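Local coordinates for protein telomere length regulator taz1 (Schizosaccharomyces pombe, PDB 4ZMI) that binds double-stranded telomeric DNA and regulates telomere length and function, possibly as a negative regulator of telomerase, this chain being its helical domain, at residues A[149-154]-A[209-214]; A[77-82]-A[127-132]; A[23-28]-A[102-107]; A[9-14]-A[67-72]. All coordinates share one frame; numbering follows the deposited sequence.

Interaction 1 of 4, residues A[149-154]-A[209-214]; sequences VIRYFG and QLRASF
Arg151 reaches from helix 137-154 to the loop 209-213 and to Phe214, the first residue of the next helix. Its chain bends at chi3 (67°). The Arg151 and Phe214 side chains cross at about a right angle, while the guanidinium and ring planes are tilted 47° to each other. NH2 of Arg151 lies 3.5 Å from CD1 of Phe214, an oblique contact and not a stack. The Arg211 side chain also crosses that of Arg151 at about a right angle, and the two guanidinium planes stand 88° apart. NH1 of Arg151 sits at the edge of the Arg211 group, 3.9 Å from its NE. A water lies between Arg151 NH1 and the carbonyl O of Ala212. It is 2.8 Å from that O, but its distance to NH1, 2.4 Å, is too short to be taken at face value, so the bridge is doubtful. NE of Arg151 is hydrogen-bonded to His117. Nearer the start of the loop the contact is largely apolar. CG2 of Ile150 rests 3.9 Å from CA of Arg211. It also meets CG of Gln209 at 3.9 Å, the two side chains sliding past each other in opposite directions. Gln209 CG also lies 3.8 Å from CA of Gly154, although this glutamine is poorly ordered. Two like charges so close are probably somewhat unfavourable. The attachment of the loop therefore seems to rest on the Ile150 packing and the hydrogen bond from Ala212 N to Glu147.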
loop_
_atom_site.group_PDB
_atom_site.type_symbol
_atom_site.label_atom_id
_atom_site.label_comp_id
_atom_site.label_asym_id
_atom_site.label_seq_id
_atom_site.Cartn_x
_atom_site.Cartn_y
_atom_site.Cartn_z
ATOM N N VAL A 149 -2.564 -1.753 -11.799
ATOM C CA VAL A 149 -2.340 -2.757 -12.840
ATOM C C VAL A 149 -1.963 -2.085 -14.167
ATOM O O VAL A 149 -1.002 -2.511 -14.827
ATOM C CB VAL A 149 -3.529 -3.726 -12.988
ATOM C CG1 VAL A 149 -3.313 -4.679 -14.147
ATOM C CG2 VAL A 149 -3.695 -4.511 -11.697
ATOM N N ILE A 150 -2.679 -1.013 -14.522
ATOM C CA ILE A 150 -2.377 -0.257 -15.738
ATOM C C ILE A 150 -0.965 0.298 -15.661
ATOM O O ILE A 150 -0.170 0.130 -16.589
ATOM C CB ILE A 150 -3.306 0.958 -15.936
ATOM C CG1 ILE A 150 -4.764 0.585 -15.732
ATOM C CG2 ILE A 150 -3.112 1.518 -17.321
ATOM C CD1 ILE A 150 -5.280 -0.366 -16.761
ATOM N N ARG A 151 -0.669 0.964 -14.546
ATOM C CA ARG A 151 0.626 1.602 -14.349
ATOM C C ARG A 151 1.752 0.593 -14.513
ATOM O O ARG A 151 2.735 0.868 -15.197
ATOM C CB ARG A 151 0.691 2.339 -12.996
ATOM C CG ARG A 151 -0.237 3.579 -12.974
ATOM C CD ARG A 151 -0.065 4.456 -11.734
ATOM N NE ARG A 151 1.237 5.112 -11.688
ATOM C CZ ARG A 151 1.534 6.217 -12.369
ATOM N NH1 ARG A 151 0.621 6.785 -13.168
ATOM N NH2 ARG A 151 2.750 6.749 -12.274
ATOM N N TYR A 152 1.592 -0.593 -13.938
ATOM C CA TYR A 152 2.637 -1.598 -14.082
ATOM C C TYR A 152 2.817 -2.007 -15.537
ATOM O O TYR A 152 3.903 -1.852 -16.096
ATOM C CB TYR A 152 2.363 -2.851 -13.264
ATOM C CG TYR A 152 3.478 -3.846 -13.401
ATOM C CD1 TYR A 152 4.567 -3.797 -12.557
ATOM C CD2 TYR A 152 3.447 -4.829 -14.372
ATOM C CE1 TYR A 152 5.598 -4.701 -12.668
ATOM C CE2 TYR A 152 4.477 -5.740 -14.498
ATOM C CZ TYR A 152 5.554 -5.665 -13.641
ATOM O OH TYR A 152 6.600 -6.557 -13.732
ATOM N N PHE A 153 1.757 -2.553 -16.133
ATOM C CA PHE A 153 1.853 -3.140 -17.471
ATOM C C PHE A 153 1.841 -2.123 -18.572
ATOM O O PHE A 153 1.824 -2.492 -19.735
ATOM C CB PHE A 153 0.711 -4.096 -17.746
ATOM C CG PHE A 153 0.701 -5.275 -16.859
ATOM C CD1 PHE A 153 -0.338 -5.477 -15.964
ATOM C CD2 PHE A 153 1.735 -6.184 -16.902
ATOM C CE1 PHE A 153 -0.345 -6.575 -15.124
ATOM C CE2 PHE A 153 1.734 -7.286 -16.064
ATOM C CZ PHE A 153 0.691 -7.479 -15.172
ATOM N N GLY A 154 1.810 -0.849 -18.214
ATOM C CA GLY A 154 1.842 0.199 -19.218
ATOM C C GLY A 154 3.266 0.688 -19.411
ATOM O O GLY A 154 3.570 1.398 -20.363
ATOM N N GLN A 209 -4.431 1.589 -23.112
ATOM C CA GLN A 209 -3.792 1.725 -21.813
ATOM C C GLN A 209 -4.246 3.063 -21.235
ATOM O O GLN A 209 -3.453 3.991 -21.041
ATOM C CB GLN A 209 -2.266 1.644 -21.951
ATOM C CG GLN A 209 -1.545 0.928 -20.798
ATOM C CD GLN A 209 -1.649 -0.600 -20.847
ATOM O OE1 GLN A 209 -2.040 -1.238 -19.868
ATOM N NE2 GLN A 209 -1.279 -1.186 -21.981
ATOM N N LEU A 210 -5.547 3.154 -20.985
ATOM C CA LEU A 210 -6.158 4.372 -20.481
ATOM C C LEU A 210 -5.683 4.665 -19.084
ATOM O O LEU A 210 -6.440 4.528 -18.117
ATOM C CB LEU A 210 -7.672 4.230 -20.481
ATOM C CG LEU A 210 -8.243 4.491 -21.857
ATOM C CD1 LEU A 210 -9.520 3.719 -22.018
ATOM C CD2 LEU A 210 -8.494 5.970 -22.012
ATOM N N ARG A 211 -4.419 5.052 -18.978
ATOM C CA ARG A 211 -3.810 5.299 -17.676
ATOM C C ARG A 211 -4.339 6.646 -17.199
ATOM O O ARG A 211 -4.614 7.525 -18.024
ATOM C CB ARG A 211 -2.287 5.313 -17.828
ATOM C CG ARG A 211 -1.519 5.836 -16.641
ATOM C CD ARG A 211 -0.319 6.646 -17.106
ATOM N NE ARG A 211 0.931 5.909 -16.975
ATOM C CZ ARG A 211 1.457 5.178 -17.946
ATOM N NH1 ARG A 211 0.832 5.098 -19.114
ATOM N NH2 ARG A 211 2.600 4.533 -17.755
ATOM N N ALA A 212 -4.538 6.808 -15.893
ATOM C CA ALA A 212 -4.931 8.124 -15.391
ATOM C C ALA A 212 -3.745 9.064 -15.307
ATOM O O ALA A 212 -2.598 8.628 -15.300
ATOM C CB ALA A 212 -5.620 8.027 -14.070
ATOM N N SER A 213 -4.033 10.359 -15.274
ATOM C CA SER A 213 -2.996 11.347 -15.078
ATOM C C SER A 213 -2.440 11.187 -13.670
ATOM O O SER A 213 -3.170 10.825 -12.736
ATOM C CB SER A 213 -3.577 12.738 -15.212
ATOM O OG SER A 213 -4.657 12.876 -14.313
ATOM N N PHE A 214 -1.147 11.464 -13.529
ATOM C CA PHE A 214 -0.476 11.354 -12.245
ATOM C C PHE A 214 -1.129 12.174 -11.127
ATOM O O PHE A 214 -1.391 11.637 -10.056
ATOM C CB PHE A 214 1.024 11.649 -12.360
ATOM C CG PHE A 214 1.809 11.188 -11.160
ATOM C CD1 PHE A 214 1.948 9.839 -10.895
ATOM C CD2 PHE A 214 2.376 12.094 -10.290
ATOM C CE1 PHE A 214 2.650 9.400 -9.792
ATOM C CE2 PHE A 214 3.088 11.661 -9.193
ATOM C CZ PHE A 214 3.226 10.311 -8.944
HETATM O O HOH W 1 -1.778 6.664 -13.529
#

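Interaction 2 of 4, residues A[77-82]-A[127-132]; sequences FFSYIR and ALLSAD
Arg82 leans from helix 78-83 onto Ser130, at the end of helix 118-130. Its CB points toward the other helix. CG is anti to the backbone N (chi1 176°) and CD continues the extended run. The chain then bends at chi3 (-28°), which turns the guanidinium across Ser130. NE takes a different partner, a weak hydrogen bond to the carbonyl O of Arg233 near the C-terminus. The carbonyl O of Ser130 lies over one face of the guanidinium, 4.0 Å from CZ. NH1 packs 3.7 Å from CA of Ser130. NH2 comes 3.1 Å from OG of Ser130, which sits at the edge of the guanidinium in its plane. That OG has its own hydrogen bond to the carbonyl O of Asp126, one turn back. One turn before Arg82, Ser79 carries the rest of the contact. Its CB meets OG of Ser130 at 3.9 Å and CB of Leu129 at 4.1 Å. The CA atoms of Ser79 and Ser130 are 5.1 Å apart, a close approach made by two small residues. OG of Ser79 is hydrogen-bonded to Asp126 and Tyr173, and Asp126 also accepts from Phe78 N at the start of helix 78-83. The arrangement is a buried joint between two helices of the all-helical TRF-family domain, tied through Ser79 to Tyr173, itself a residue of the magnesium site.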
loop_
_atom_site.group_PDB
_atom_site.type_symbol
_atom_site.label_atom_id
_atom_site.label_comp_id
_atom_site.label_asym_id
_atom_site.label_seq_id
_atom_site.Cartn_x
_atom_site.Cartn_y
_atom_site.Cartn_z
ATOM N N PHE A 77 0.702 -4.898 7.552
ATOM C CA PHE A 77 -0.381 -5.724 7.056
ATOM C C PHE A 77 -1.428 -6.034 8.088
ATOM O O PHE A 77 -1.238 -6.900 8.954
ATOM C CB PHE A 77 0.185 -6.989 6.442
ATOM C CG PHE A 77 0.928 -6.721 5.188
ATOM C CD1 PHE A 77 2.262 -6.376 5.226
ATOM C CD2 PHE A 77 0.260 -6.722 3.965
ATOM C CE1 PHE A 77 2.949 -6.099 4.063
ATOM C CE2 PHE A 77 0.921 -6.451 2.792
ATOM C CZ PHE A 77 2.281 -6.124 2.830
ATOM N N PHE A 78 -2.551 -5.333 7.970
ATOM C CA PHE A 78 -3.633 -5.487 8.921
ATOM C C PHE A 78 -4.282 -6.857 8.827
ATOM O O PHE A 78 -4.726 -7.413 9.839
ATOM C CB PHE A 78 -4.638 -4.342 8.799
ATOM C CG PHE A 78 -4.086 -3.019 9.256
ATOM C CD1 PHE A 78 -3.617 -2.098 8.345
ATOM C CD2 PHE A 78 -4.001 -2.720 10.606
ATOM C CE1 PHE A 78 -3.086 -0.896 8.764
ATOM C CE2 PHE A 78 -3.480 -1.521 11.028
ATOM C CZ PHE A 78 -3.023 -0.605 10.111
ATOM N N SER A 79 -4.298 -7.434 7.635
ATOM C CA SER A 79 -4.797 -8.798 7.526
ATOM C C SER A 79 -3.909 -9.759 8.310
ATOM O O SER A 79 -4.395 -10.698 8.907
ATOM C CB SER A 79 -4.881 -9.252 6.071
ATOM O OG SER A 79 -3.607 -9.269 5.454
ATOM N N TYR A 80 -2.607 -9.517 8.295
ATOM C CA TYR A 80 -1.673 -10.398 8.977
ATOM C C TYR A 80 -1.822 -10.255 10.496
ATOM O O TYR A 80 -1.975 -11.235 11.204
ATOM C CB TYR A 80 -0.261 -10.046 8.538
ATOM C CG TYR A 80 0.832 -10.925 9.081
ATOM C CD1 TYR A 80 1.389 -11.922 8.304
ATOM C CD2 TYR A 80 1.339 -10.721 10.347
ATOM C CE1 TYR A 80 2.403 -12.715 8.775
ATOM C CE2 TYR A 80 2.360 -11.526 10.849
ATOM C CZ TYR A 80 2.885 -12.517 10.056
ATOM O OH TYR A 80 3.901 -13.292 10.526
ATOM N N ILE A 81 -1.793 -9.015 10.971
ATOM C CA ILE A 81 -1.982 -8.688 12.369
ATOM C C ILE A 81 -3.306 -9.206 12.920
ATOM O O ILE A 81 -3.359 -9.671 14.049
ATOM C CB ILE A 81 -1.926 -7.179 12.575
ATOM C CG1 ILE A 81 -0.522 -6.666 12.251
ATOM C CG2 ILE A 81 -2.318 -6.830 13.990
ATOM C CD1 ILE A 81 -0.379 -5.178 12.405
ATOM N N ARG A 82 -4.375 -9.146 12.133
ATOM C CA ARG A 82 -5.658 -9.662 12.609
ATOM C C ARG A 82 -5.658 -11.181 12.660
ATOM O O ARG A 82 -6.269 -11.786 13.542
ATOM C CB ARG A 82 -6.815 -9.181 11.740
ATOM C CG ARG A 82 -8.169 -9.768 12.147
ATOM C CD ARG A 82 -9.285 -9.365 11.186
ATOM N NE ARG A 82 -8.984 -8.092 10.559
ATOM C CZ ARG A 82 -8.578 -7.969 9.302
ATOM N NH1 ARG A 82 -8.452 -9.046 8.539
ATOM N NH2 ARG A 82 -8.306 -6.772 8.813
ATOM N N ALA A 127 -6.025 -4.171 2.187
ATOM C CA ALA A 127 -7.395 -3.681 2.353
ATOM C C ALA A 127 -8.388 -4.664 1.773
ATOM O O ALA A 127 -9.382 -5.005 2.409
ATOM C CB ALA A 127 -7.567 -2.312 1.690
ATOM N N LEU A 128 -8.112 -5.146 0.571
ATOM C CA LEU A 128 -9.016 -6.102 -0.052
ATOM C C LEU A 128 -9.138 -7.397 0.733
ATOM O O LEU A 128 -10.172 -8.064 0.683
ATOM C CB LEU A 128 -8.573 -6.408 -1.481
ATOM C CG LEU A 128 -8.749 -5.300 -2.526
ATOM C CD1 LEU A 128 -8.292 -5.797 -3.893
ATOM C CD2 LEU A 128 -10.204 -4.844 -2.589
ATOM N N LEU A 129 -8.075 -7.770 1.443
ATOM C CA LEU A 129 -8.061 -9.032 2.180
ATOM C C LEU A 129 -8.718 -8.853 3.535
ATOM O O LEU A 129 -9.237 -9.793 4.105
ATOM C CB LEU A 129 -6.631 -9.538 2.372
ATOM C CG LEU A 129 -5.976 -10.133 1.130
ATOM C CD1 LEU A 129 -4.466 -10.107 1.282
ATOM C CD2 LEU A 129 -6.450 -11.542 0.913
ATOM N N SER A 130 -8.684 -7.629 4.039
ATOM C CA SER A 130 -9.144 -7.341 5.384
ATOM C C SER A 130 -10.653 -7.279 5.457
ATOM O O SER A 130 -11.257 -7.768 6.400
ATOM C CB SER A 130 -8.599 -5.997 5.823
ATOM O OG SER A 130 -7.218 -6.090 6.046
ATOM N N ALA A 131 -11.261 -6.648 4.464
ATOM C CA ALA A 131 -12.682 -6.377 4.534
ATOM C C ALA A 131 -13.553 -7.632 4.516
ATOM O O ALA A 131 -13.606 -8.356 3.524
ATOM C CB ALA A 131 -13.095 -5.438 3.420
ATOM N N ASP A 132 -14.207 -7.895 5.639
ATOM C CA ASP A 132 -15.407 -8.719 5.642
ATOM C C ASP A 132 -16.542 -7.727 5.770
ATOM O O ASP A 132 -17.527 -7.763 5.027
ATOM C CB ASP A 132 -15.429 -9.719 6.811
ATOM C CG ASP A 132 -14.752 -9.198 8.046
ATOM O OD1 ASP A 132 -14.056 -9.986 8.730
ATOM O OD2 ASP A 132 -14.926 -8.001 8.337
#

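Interaction 3 of 4, residues A[23-28]-A[102-107]; sequences EQKVMM and QFFTGL
Val26 fits against Phe103, Phe104 and Leu107, and it has more surface buried here than any other residue of the pair. CG1, anti to the backbone N (chi1 172°), turns to Phe103 and lies 3.6 Å from ring atom CE2. The two side chains cross at about a right angle. CG2 settles beside the Phe104 backbone, 3.9 Å from its CA. Leu107 closes in one turn later, its CD1 lying 3.7 Å from CA of Val26 and 3.8 Å from CG1. With an alanine here, both methyls are gone, which is likely to open a gap beside the Phe103 ring and to weaken the packing on Leu107 CD1. Here helix 5-35 meets helix 95-107 inside the all-helical TRF-family domain. The two short axes approach to 9.2 Å and their N-to-C directions differ by 41°. Phe104 ranks second in buried surface. Its ring runs obliquely to the Lys25 chain, with CE1 4.0 Å from Lys25 CB. Beyond CG that chain is extended, which carries NZ past the ring to a salt bridge with Asp57. Phe61 of helix 52-68 meets the Phe104 ring edge-to-face. Phe103 is bordered by Leu225 and Leu226 of helix 214-229.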
loop_
_atom_site.group_PDB
_atom_site.type_symbol
_atom_site.label_atom_id
_atom_site.label_comp_id
_atom_site.label_asym_id
_atom_site.label_seq_id
_atom_site.Cartn_x
_atom_site.Cartn_y
_atom_site.Cartn_z
ATOM N N GLU A 23 3.671 11.330 10.327
ATOM C CA GLU A 23 2.607 12.252 9.943
ATOM C C GLU A 23 3.144 13.652 9.673
ATOM O O GLU A 23 2.472 14.477 9.051
ATOM C CB GLU A 23 1.483 12.277 10.976
ATOM C CG GLU A 23 0.160 11.777 10.423
ATOM C CD GLU A 23 -0.855 11.503 11.509
ATOM O OE1 GLU A 23 -0.493 11.626 12.700
ATOM O OE2 GLU A 23 -2.009 11.162 11.173
ATOM N N GLN A 24 4.361 13.906 10.138
ATOM C CA GLN A 24 5.063 15.126 9.783
ATOM C C GLN A 24 5.308 15.125 8.284
ATOM O O GLN A 24 4.892 16.041 7.580
ATOM C CB GLN A 24 6.393 15.216 10.531
ATOM C CG GLN A 24 7.339 16.282 10.003
ATOM C CD GLN A 24 7.845 17.197 11.100
ATOM O OE1 GLN A 24 7.164 17.413 12.100
ATOM N NE2 GLN A 24 9.047 17.739 10.920
ATOM N N LYS A 25 5.958 14.074 7.797
ATOM C CA LYS A 25 6.364 14.012 6.397
ATOM C C LYS A 25 5.197 13.846 5.443
ATOM O O LYS A 25 5.285 14.232 4.281
ATOM C CB LYS A 25 7.374 12.893 6.194
ATOM C CG LYS A 25 8.386 12.864 7.295
ATOM C CD LYS A 25 9.642 12.166 6.882
ATOM C CE LYS A 25 10.692 12.373 7.943
ATOM N NZ LYS A 25 11.990 11.817 7.502
ATOM N N VAL A 26 4.105 13.271 5.931
ATOM C CA VAL A 26 2.911 13.149 5.115
ATOM C C VAL A 26 2.365 14.542 4.831
ATOM O O VAL A 26 2.153 14.900 3.672
ATOM C CB VAL A 26 1.833 12.255 5.771
ATOM C CG1 VAL A 26 0.541 12.308 4.984
ATOM C CG2 VAL A 26 2.317 10.835 5.837
ATOM N N MET A 27 2.166 15.329 5.888
ATOM C CA MET A 27 1.637 16.694 5.759
ATOM C C MET A 27 2.516 17.564 4.869
ATOM O O MET A 27 2.008 18.384 4.104
ATOM C CB MET A 27 1.464 17.352 7.130
ATOM C CG MET A 27 0.419 16.690 8.018
ATOM S SD MET A 27 -1.215 16.614 7.248
ATOM C CE MET A 27 -1.638 14.885 7.491
ATOM N N MET A 28 3.831 17.383 4.972
ATOM C CA MET A 28 4.765 18.064 4.083
ATOM C C MET A 28 4.522 17.664 2.642
ATOM O O MET A 28 4.196 18.504 1.810
ATOM C CB MET A 28 6.208 17.742 4.455
ATOM C CG MET A 28 7.159 17.824 3.271
ATOM S SD MET A 28 8.882 17.683 3.747
ATOM C CE MET A 28 8.885 16.118 4.614
ATOM N N GLN A 102 1.538 3.323 7.833
ATOM C CA GLN A 102 1.213 2.752 6.535
ATOM C C GLN A 102 0.970 3.858 5.480
ATOM O O GLN A 102 1.414 3.743 4.334
ATOM C CB GLN A 102 0.006 1.834 6.683
ATOM C CG GLN A 102 -0.479 1.194 5.408
ATOM C CD GLN A 102 -1.821 0.528 5.590
ATOM O OE1 GLN A 102 -2.831 1.200 5.780
ATOM N NE2 GLN A 102 -1.838 -0.803 5.555
ATOM N N PHE A 103 0.283 4.925 5.892
ATOM C CA PHE A 103 0.031 6.104 5.047
ATOM C C PHE A 103 1.342 6.595 4.465
ATOM O O PHE A 103 1.487 6.738 3.245
ATOM C CB PHE A 103 -0.581 7.227 5.888
ATOM C CG PHE A 103 -1.432 8.188 5.113
ATOM C CD1 PHE A 103 -2.786 8.297 5.384
ATOM C CD2 PHE A 103 -0.880 8.991 4.127
ATOM C CE1 PHE A 103 -3.581 9.178 4.675
ATOM C CE2 PHE A 103 -1.669 9.874 3.414
ATOM C CZ PHE A 103 -3.025 9.966 3.688
ATOM N N PHE A 104 2.303 6.836 5.352
ATOM C CA PHE A 104 3.629 7.275 4.939
ATOM C C PHE A 104 4.233 6.321 3.925
ATOM O O PHE A 104 4.774 6.753 2.916
ATOM C CB PHE A 104 4.579 7.425 6.132
ATOM C CG PHE A 104 6.009 7.654 5.730
ATOM C CD1 PHE A 104 6.442 8.915 5.369
ATOM C CD2 PHE A 104 6.902 6.607 5.671
ATOM C CE1 PHE A 104 7.746 9.129 4.983
ATOM C CE2 PHE A 104 8.202 6.814 5.275
ATOM C CZ PHE A 104 8.628 8.071 4.940
ATOM N N THR A 105 4.141 5.023 4.201
ATOM C CA THR A 105 4.744 4.042 3.313
ATOM C C THR A 105 4.016 4.029 1.969
ATOM O O THR A 105 4.629 3.807 0.932
ATOM C CB THR A 105 4.811 2.641 3.945
ATOM O OG1 THR A 105 3.495 2.190 4.291
ATOM C CG2 THR A 105 5.668 2.689 5.205
ATOM N N GLY A 106 2.711 4.282 1.991
ATOM C CA GLY A 106 1.960 4.457 0.763
ATOM C C GLY A 106 2.379 5.693 -0.036
ATOM O O GLY A 106 2.765 5.563 -1.196
ATOM N N LEU A 107 2.323 6.872 0.597
ATOM C CA LEU A 107 2.584 8.172 -0.050
ATOM C C LEU A 107 3.917 8.233 -0.786
ATOM O O LEU A 107 3.965 8.638 -1.931
ATOM C CB LEU A 107 2.591 9.284 0.991
ATOM C CG LEU A 107 1.646 10.482 0.993
ATOM C CD1 LEU A 107 2.344 11.640 1.744
ATOM C CD2 LEU A 107 1.193 10.897 -0.394
#

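Interaction 4 of 4, residues A[9-14]-A[67-72]; sequences SLLVND and TKYGLE
The Tyr69 ring lies between Leu11 and the chain of its own neighbour Lys68, with the Asp14 carboxylate at its edge. CG of Lys68 sits over the centre of one face. On the opposite face Leu11 makes a CH-pi contact. Its CD1 is 3.7 Å from the ring centroid and 17° off the ring normal. CA of Leu11 also comes close, 3.5 Å from CD2 of the ring. At the rim OH of Tyr69 donates a hydrogen bond of 2.7 Å to OD2 of Asp14, reaching that oxygen on its anti side. The carboxylate and ring planes stand 70° apart. Lys68 has CG anti to its backbone N (chi1 -180°) and runs extended past the ring. Its NZ thereby ends 3.6 Å from the same OD2, a long salt bridge. One carboxylate oxygen thus serves both a hydroxyl and an ammonium group, and the lysine charge probably favours the ionised aspartate. A phenylalanine at this position of Tyr69 would probably leave OD2 of Asp14 without its hydroxyl partner, with only the long salt bridge to Lys68 NZ among the contacts described. Leu10 adds an outer contact, its CB 4.2 Å from CE2 of Tyr69. Tyr69 lies at the C-terminal end of helix 52-68, so the contact fastens that end to helix 5-35. Trp3 joins in by bonding to the Tyr69 carbonyl, and Phe91 of helix 85-91 touches Leu11.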
loop_
_atom_site.group_PDB
_atom_site.type_symbol
_atom_site.label_atom_id
_atom_site.label_comp_id
_atom_site.label_asym_id
_atom_site.label_seq_id
_atom_site.Cartn_x
_atom_site.Cartn_y
_atom_site.Cartn_z
ATOM N N SER A 9 7.956 -6.321 18.132
ATOM C CA SER A 9 7.803 -5.966 19.536
ATOM C C SER A 9 8.404 -4.599 19.784
ATOM O O SER A 9 7.773 -3.762 20.424
ATOM C CB SER A 9 8.461 -6.999 20.450
ATOM O OG SER A 9 9.768 -6.571 20.795
ATOM N N LEU A 10 9.614 -4.367 19.276
ATOM C CA LEU A 10 10.171 -3.005 19.234
ATOM C C LEU A 10 9.203 -1.979 18.645
ATOM O O LEU A 10 9.178 -0.837 19.100
ATOM C CB LEU A 10 11.457 -2.939 18.416
ATOM C CG LEU A 10 12.729 -3.652 18.864
ATOM C CD1 LEU A 10 13.814 -3.450 17.808
ATOM C CD2 LEU A 10 13.201 -3.157 20.240
ATOM N N LEU A 11 8.425 -2.363 17.626
ATOM C CA LEU A 11 7.517 -1.400 16.979
ATOM C C LEU A 11 6.429 -0.977 17.963
ATOM O O LEU A 11 6.036 0.184 17.991
ATOM C CB LEU A 11 6.914 -1.927 15.647
ATOM C CG LEU A 11 6.072 -0.928 14.822
ATOM C CD1 LEU A 11 6.861 0.327 14.529
ATOM C CD2 LEU A 11 5.509 -1.515 13.497
ATOM N N VAL A 12 5.968 -1.913 18.789
ATOM C CA VAL A 12 5.005 -1.582 19.836
ATOM C C VAL A 12 5.543 -0.447 20.721
ATOM O O VAL A 12 4.818 0.495 21.053
ATOM C CB VAL A 12 4.663 -2.823 20.694
ATOM C CG1 VAL A 12 3.614 -2.492 21.767
ATOM C CG2 VAL A 12 4.182 -3.965 19.810
ATOM N N ASN A 13 6.826 -0.534 21.068
ATOM C CA ASN A 13 7.483 0.465 21.919
ATOM C C ASN A 13 7.617 1.852 21.272
ATOM O O ASN A 13 7.310 2.862 21.894
ATOM C CB ASN A 13 8.861 -0.033 22.386
ATOM C CG ASN A 13 8.772 -1.085 23.493
ATOM O OD1 ASN A 13 7.685 -1.413 23.970
ATOM N ND2 ASN A 13 9.922 -1.619 23.899
ATOM N N ASP A 14 8.065 1.901 20.022
ATOM C CA ASP A 14 8.334 3.176 19.359
ATOM C C ASP A 14 7.191 3.628 18.487
ATOM O O ASP A 14 7.348 4.513 17.639
ATOM C CB ASP A 14 9.570 3.045 18.495
ATOM C CG ASP A 14 10.686 2.349 19.210
ATOM O OD1 ASP A 14 10.739 2.466 20.451
ATOM O OD2 ASP A 14 11.497 1.684 18.536
ATOM N N THR A 67 13.981 -1.587 8.234
ATOM C CA THR A 67 15.019 -2.453 8.782
ATOM C C THR A 67 14.830 -2.687 10.269
ATOM O O THR A 67 14.904 -3.820 10.742
ATOM C CB THR A 67 16.424 -1.876 8.551
ATOM O OG1 THR A 67 16.684 -1.809 7.143
ATOM C CG2 THR A 67 17.478 -2.769 9.207
ATOM N N LYS A 68 14.585 -1.611 11.007
ATOM C CA LYS A 68 14.464 -1.723 12.457
ATOM C C LYS A 68 13.230 -2.527 12.863
ATOM O O LYS A 68 13.321 -3.387 13.732
ATOM C CB LYS A 68 14.450 -0.345 13.129
ATOM C CG LYS A 68 14.330 -0.403 14.638
ATOM C CD LYS A 68 14.523 0.962 15.267
ATOM C CE LYS A 68 14.490 0.862 16.783
ATOM N NZ LYS A 68 14.865 2.148 17.430
ATOM N N TYR A 69 12.089 -2.263 12.225
ATOM C CA TYR A 69 10.844 -2.886 12.656
ATOM C C TYR A 69 10.439 -4.123 11.868
ATOM O O TYR A 69 9.359 -4.665 12.075
ATOM C CB TYR A 69 9.725 -1.866 12.730
ATOM C CG TYR A 69 10.129 -0.703 13.589
ATOM C CD1 TYR A 69 10.413 0.533 13.032
ATOM C CD2 TYR A 69 10.273 -0.854 14.958
ATOM C CE1 TYR A 69 10.799 1.593 13.821
ATOM C CE2 TYR A 69 10.657 0.198 15.751
ATOM C CZ TYR A 69 10.920 1.418 15.177
ATOM O OH TYR A 69 11.309 2.469 15.968
ATOM N N GLY A 70 11.332 -4.593 11.004
ATOM C CA GLY A 70 11.163 -5.896 10.394
ATOM C C GLY A 70 10.186 -5.952 9.228
ATOM O O GLY A 70 9.769 -7.036 8.822
ATOM N N LEU A 71 9.816 -4.789 8.690
ATOM C CA LEU A 71 8.827 -4.738 7.609
ATOM C C LEU A 71 9.437 -5.158 6.277
ATOM O O LEU A 71 9.845 -4.312 5.486
ATOM C CB LEU A 71 8.230 -3.332 7.472
ATOM C CG LEU A 71 7.559 -2.780 8.734
ATOM C CD1 LEU A 71 6.741 -1.543 8.369
ATOM C CD2 LEU A 71 6.684 -3.820 9.403
ATOM N N GLU A 72 9.444 -6.455 6.028
ATOM C CA GLU A 72 10.082 -7.051 4.862
ATOM C C GLU A 72 9.302 -6.742 3.589
ATOM O O GLU A 72 9.889 -6.692 2.510
ATOM C CB GLU A 72 10.119 -8.567 5.038
ATOM C CG GLU A 72 10.899 -9.342 3.960
ATOM C CD GLU A 72 10.682 -10.869 4.043
ATOM O OE1 GLU A 72 9.988 -11.344 4.978
ATOM O OE2 GLU A 72 11.195 -11.596 3.159
#

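The four contacts tie distant parts of one helical domain of the TRF family. Interactions 3 and 4 share helix 5-35, with centres about 17 Å apart. Their segments alternate along the chain, as do those of interactions 2 and 3. Interactions 2 and 3 touch directly, Phe78 CE1 lying 3.4 Å from Gln102 NE2. Interaction 4 closes before interaction 2 opens, and their centres are about 19 Å apart. Interaction 1 comes last in the chain. Its centre is about 33 Å from that of interaction 4, on the opposite side of the chain's centre. The interleaved contacts knit the earlier helices together, while interaction 1 joins two later parts of the chain.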